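Long-range contact in lysozyme (Meretrix lusoria, PDB 4PJ2), which hydrolyses the beta-1,4 linkages of bacterial peptidoglycan, lysing Gram-positive bacteria, and also cleaves chitin: residues 1-13 and 62-74. Numbering follows the deposited sequence.
Sequences FAGGIVSQRCLSC and SYCASLCVQNYMK
The buried carboxamide of Q70 fills the loop made by residues 2-6 and bonds its backbone at three points. NE2 spends both hydrogens, one on A2 O at 2.9 Å and one on V6 O at 3.0 Å, while OE1 takes V6 N on an in-plane lone pair at 2.8 Å. Glutamine suits the place because one flat group supplies donors and an acceptor, and the three bonds fix which way round the amide lies. With CG beside its own backbone N (chi1 -68°) and a second bend at chi2, the chain folds so that CG and CD lie close to G3 O. G4, at phi 146°, a region suited to glycine, brings its CA up to the amide, 3.5 Å from Q70 CD. A2 O is gripped from opposite faces of its carbonyl plane, by Q70 NE2 and by Q8 NE2, which ties the chain end to helix 8-19. One turn earlier, S66 OG accepts the proton of A2 N at 2.9 Å, almost straight, and the small A2 CB rests on the backbone of L67. F1 packs its CB and ring against S66 CB. Beside the oxygen end of the amide, V6 CG2 reaches M73 CG at 3.6 Å, and I5 crosses M73 nearly at a right angle; L11 and V69 lie antiparallel side by side, CD2 to CG1 3.7 Å. Residues 1-4 follow helix 62-76, which helix 8-13 crosses steeply; F89 of helix 86-95 covers I5, V6 and M73, and Y44 of the substrate-binding helix 42-47 touches V69 and M73.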
loop_
_atom_site.group_PDB
_atom_site.type_symbol
_atom_site.label_atom_id
_atom_site.label_comp_id
_atom_site.label_asym_id
_atom_site.label_seq_id
_atom_site.Cartn_x
_atom_site.Cartn_y
_atom_site.Cartn_z
ATOM N N PHE D 1 23.848 11.494 5.069
ATOM C CA PHE D 1 22.857 10.389 5.157
ATOM C C PHE D 1 23.584 9.060 5.047
ATOM O O PHE D 1 24.772 9.022 4.720
ATOM C CB PHE D 1 21.828 10.509 4.035
ATOM C CG PHE D 1 21.010 11.773 4.086
ATOM C CD1 PHE D 1 21.228 12.786 3.166
ATOM C CD2 PHE D 1 20.015 11.940 5.038
ATOM C CE1 PHE D 1 20.478 13.940 3.202
ATOM C CE2 PHE D 1 19.262 13.089 5.075
ATOM C CZ PHE D 1 19.486 14.084 4.150
ATOM N N ALA D 2 22.874 7.972 5.324
ATOM C CA ALA D 2 23.427 6.639 5.157
ATOM C C ALA D 2 23.845 6.436 3.707
ATOM O O ALA D 2 23.207 6.944 2.788
ATOM C CB ALA D 2 22.407 5.579 5.563
ATOM N N GLY D 3 24.929 5.702 3.507
ATOM C CA GLY D 3 25.380 5.359 2.173
ATOM C C GLY D 3 24.611 4.175 1.620
ATOM O O GLY D 3 23.829 3.535 2.329
ATOM N N GLY D 4 24.839 3.871 0.349
ATOM C CA GLY D 4 24.123 2.795 -0.321
ATOM C C GLY D 4 23.907 3.146 -1.778
ATOM O O GLY D 4 24.633 3.959 -2.331
ATOM N N ILE D 5 22.904 2.551 -2.411
ATOM C CA ILE D 5 22.733 2.755 -3.847
ATOM C C ILE D 5 22.124 4.099 -4.220
ATOM O O ILE D 5 22.221 4.522 -5.365
ATOM C CB ILE D 5 21.916 1.633 -4.499
ATOM C CG1 ILE D 5 20.478 1.598 -3.990
ATOM C CG2 ILE D 5 22.631 0.297 -4.269
ATOM C CD1 ILE D 5 19.647 0.554 -4.703
ATOM N N VAL D 6 21.494 4.771 -3.263
ATOM C CA VAL D 6 20.909 6.081 -3.528
ATOM C C VAL D 6 21.959 7.160 -3.247
ATOM O O VAL D 6 22.622 7.097 -2.219
ATOM C CB VAL D 6 19.659 6.332 -2.655
ATOM C CG1 VAL D 6 18.979 7.641 -3.082
ATOM C CG2 VAL D 6 18.699 5.140 -2.739
ATOM N N SER D 7 22.092 8.141 -4.144
ATOM C CA SER D 7 23.071 9.221 -3.983
ATOM C C SER D 7 22.651 10.169 -2.859
ATOM O O SER D 7 21.472 10.307 -2.532
ATOM C CB SER D 7 23.216 10.026 -5.283
ATOM O OG SER D 7 22.130 10.941 -5.438
ATOM N N GLN D 8 23.634 10.842 -2.279
ATOM C CA GLN D 8 23.393 11.804 -1.215
ATOM C C GLN D 8 22.512 12.957 -1.672
ATOM O O GLN D 8 21.619 13.370 -0.945
ATOM C CB GLN D 8 24.713 12.339 -0.673
ATOM C CG GLN D 8 25.539 11.288 0.021
ATOM C CD GLN D 8 24.890 10.774 1.282
ATOM O OE1 GLN D 8 24.621 11.534 2.205
ATOM N NE2 GLN D 8 24.596 9.476 1.311
ATOM N N ARG D 9 22.730 13.464 -2.881
ATOM C CA ARG D 9 21.904 14.578 -3.358
ATOM C C ARG D 9 20.456 14.122 -3.540
ATOM O O ARG D 9 19.512 14.852 -3.228
ATOM C CB ARG D 9 22.455 15.154 -4.658
ATOM C CG ARG D 9 23.763 15.916 -4.469
ATOM C CD ARG D 9 24.352 16.387 -5.788
ATOM N NE ARG D 9 25.779 16.671 -5.652
ATOM C CZ ARG D 9 26.617 16.846 -6.671
ATOM N NH1 ARG D 9 26.178 16.772 -7.923
ATOM N NH2 ARG D 9 27.903 17.092 -6.437
ATOM N N CYS D 10 20.272 12.897 -4.015
ATOM C CA CYS D 10 18.932 12.381 -4.208
ATOM C C CYS D 10 18.221 12.254 -2.879
ATOM O O CYS D 10 17.069 12.687 -2.739
ATOM C CB CYS D 10 18.989 11.015 -4.882
ATOM S SG CYS D 10 17.364 10.205 -5.065
ATOM N N LEU D 11 18.912 11.708 -1.885
ATOM C CA LEU D 11 18.342 11.598 -0.553
ATOM C C LEU D 11 17.970 12.963 0.014
ATOM O O LEU D 11 16.915 13.126 0.600
ATOM C CB LEU D 11 19.287 10.865 0.398
ATOM C CG LEU D 11 19.395 9.339 0.189
ATOM C CD1 LEU D 11 20.454 8.748 1.082
ATOM C CD2 LEU D 11 18.077 8.632 0.464
ATOM N N SER D 12 18.823 13.957 -0.175
ATOM C CA SER D 12 18.525 15.303 0.281
ATOM C C SER D 12 17.245 15.832 -0.373
ATOM O O SER D 12 16.389 16.426 0.294
ATOM C CB SER D 12 19.727 16.211 -0.022
ATOM O OG SER D 12 19.467 17.568 0.323
ATOM N N CYS D 13 17.121 15.643 -1.680
ATOM C CA CYS D 13 15.941 16.111 -2.386
ATOM C C CYS D 13 14.684 15.396 -1.915
ATOM O O CYS D 13 13.639 16.035 -1.738
ATOM C CB CYS D 13 16.133 15.975 -3.899
ATOM S SG CYS D 13 17.380 17.119 -4.565
ATOM N N SER D 62 17.814 10.970 11.255
ATOM C CA SER D 62 18.175 11.204 9.861
ATOM C C SER D 62 18.964 10.015 9.329
ATOM O O SER D 62 18.713 9.541 8.218
ATOM C CB SER D 62 18.998 12.491 9.712
ATOM O OG SER D 62 19.229 12.792 8.340
ATOM N N TYR D 63 19.909 9.524 10.128
ATOM C CA TYR D 63 20.719 8.384 9.730
ATOM C C TYR D 63 19.899 7.107 9.590
ATOM O O TYR D 63 19.928 6.459 8.544
ATOM C CB TYR D 63 21.864 8.142 10.718
ATOM C CG TYR D 63 22.646 6.910 10.349
ATOM C CD1 TYR D 63 23.575 6.942 9.321
ATOM C CD2 TYR D 63 22.418 5.697 10.992
ATOM C CE1 TYR D 63 24.278 5.812 8.959
ATOM C CE2 TYR D 63 23.114 4.558 10.636
ATOM C CZ TYR D 63 24.043 4.622 9.619
ATOM O OH TYR D 63 24.745 3.494 9.261
ATOM N N CYS D 64 19.187 6.720 10.640
ATOM C CA CYS D 64 18.432 5.477 10.579
ATOM C C CYS D 64 17.376 5.529 9.488
ATOM O O CYS D 64 17.194 4.556 8.750
ATOM C CB CYS D 64 17.772 5.157 11.912
ATOM S SG CYS D 64 17.067 3.515 11.957
ATOM N N ALA D 65 16.669 6.653 9.386
ATOM C CA ALA D 65 15.614 6.788 8.378
ATOM C C ALA D 65 16.196 6.665 6.974
ATOM O O ALA D 65 15.641 5.969 6.126
ATOM C CB ALA D 65 14.861 8.106 8.539
ATOM N N SER D 66 17.319 7.326 6.725
ATOM C CA SER D 66 17.933 7.236 5.401
ATOM C C SER D 66 18.525 5.848 5.133
ATOM O O SER D 66 18.518 5.394 3.996
ATOM C CB SER D 66 18.979 8.342 5.174
ATOM O OG SER D 66 20.092 8.251 6.057
ATOM N N LEU D 67 19.000 5.167 6.177
ATOM C CA LEU D 67 19.436 3.779 6.033
ATOM C C LEU D 67 18.252 2.932 5.595
ATOM O O LEU D 67 18.378 2.052 4.745
ATOM C CB LEU D 67 19.993 3.227 7.350
ATOM C CG LEU D 67 20.403 1.749 7.315
ATOM C CD1 LEU D 67 21.476 1.500 6.267
ATOM C CD2 LEU D 67 20.874 1.274 8.679
ATOM N N CYS D 68 17.097 3.199 6.183
ATOM C CA CYS D 68 15.893 2.484 5.814
ATOM C C CYS D 68 15.583 2.701 4.332
ATOM O O CYS D 68 15.310 1.744 3.612
ATOM C CB CYS D 68 14.742 2.947 6.708
ATOM S SG CYS D 68 13.173 2.094 6.401
ATOM N N VAL D 69 15.656 3.945 3.868
ATOM C CA VAL D 69 15.445 4.244 2.460
ATOM C C VAL D 69 16.461 3.499 1.590
ATOM O O VAL D 69 16.088 2.877 0.594
ATOM C CB VAL D 69 15.521 5.759 2.180
ATOM C CG1 VAL D 69 15.380 6.037 0.695
ATOM C CG2 VAL D 69 14.444 6.493 2.955
ATOM N N GLN D 70 17.737 3.534 1.973
ATOM C CA GLN D 70 18.763 2.791 1.243
ATOM C C GLN D 70 18.428 1.298 1.153
ATOM O O GLN D 70 18.550 0.689 0.082
ATOM C CB GLN D 70 20.139 2.969 1.895
ATOM C CG GLN D 70 20.715 4.370 1.791
ATOM C CD GLN D 70 21.262 4.703 0.414
ATOM O OE1 GLN D 70 20.954 4.044 -0.573
ATOM N NE2 GLN D 70 22.090 5.733 0.349
ATOM N N ASN D 71 18.038 0.701 2.276
ATOM C CA ASN D 71 17.687 -0.719 2.308
ATOM C C ASN D 71 16.441 -1.016 1.485
ATOM O O ASN D 71 16.373 -2.047 0.838
ATOM C CB ASN D 71 17.440 -1.223 3.727
ATOM C CG ASN D 71 18.689 -1.282 4.564
ATOM O OD1 ASN D 71 19.803 -1.184 4.057
ATOM N ND2 ASN D 71 18.512 -1.480 5.856
ATOM N N TYR D 72 15.445 -0.132 1.530
ATOM C CA TYR D 72 14.230 -0.288 0.747
ATOM C C TYR D 72 14.533 -0.300 -0.749
ATOM O O TYR D 72 14.028 -1.150 -1.491
ATOM C CB TYR D 72 13.267 0.840 1.074
ATOM C CG TYR D 72 11.828 0.559 0.710
ATOM C CD1 TYR D 72 11.280 1.005 -0.485
ATOM C CD2 TYR D 72 10.996 -0.122 1.589
ATOM C CE1 TYR D 72 9.942 0.773 -0.796
ATOM C CE2 TYR D 72 9.662 -0.365 1.277
ATOM C CZ TYR D 72 9.139 0.078 0.087
ATOM O OH TYR D 72 7.802 -0.145 -0.200
ATOM N N MET D 73 15.383 0.625 -1.195
ATOM C CA MET D 73 15.731 0.685 -2.596
ATOM C C MET D 73 16.569 -0.529 -3.002
ATOM O O MET D 73 16.375 -1.056 -4.077
ATOM C CB MET D 73 16.454 2.011 -2.932
ATOM C CG MET D 73 15.625 3.272 -2.643
ATOM S SD MET D 73 13.954 3.141 -3.284
ATOM C CE MET D 73 13.118 4.244 -2.143
ATOM N N LYS D 74 17.489 -0.954 -2.140
ATOM C CA LYS D 74 18.277 -2.165 -2.397
ATOM C C LYS D 74 17.372 -3.381 -2.572
ATOM O O LYS D 74 17.607 -4.224 -3.436
ATOM C CB LYS D 74 19.258 -2.394 -1.252
ATOM C CG LYS D 74 20.159 -3.601 -1.408
ATOM C CD LYS D 74 21.223 -3.632 -0.313
ATOM C CE LYS D 74 21.978 -4.959 -0.268
ATOM N NZ LYS D 74 22.972 -4.998 0.844
HETATM O O HOH W 1 21.344 0.582 -0.739
#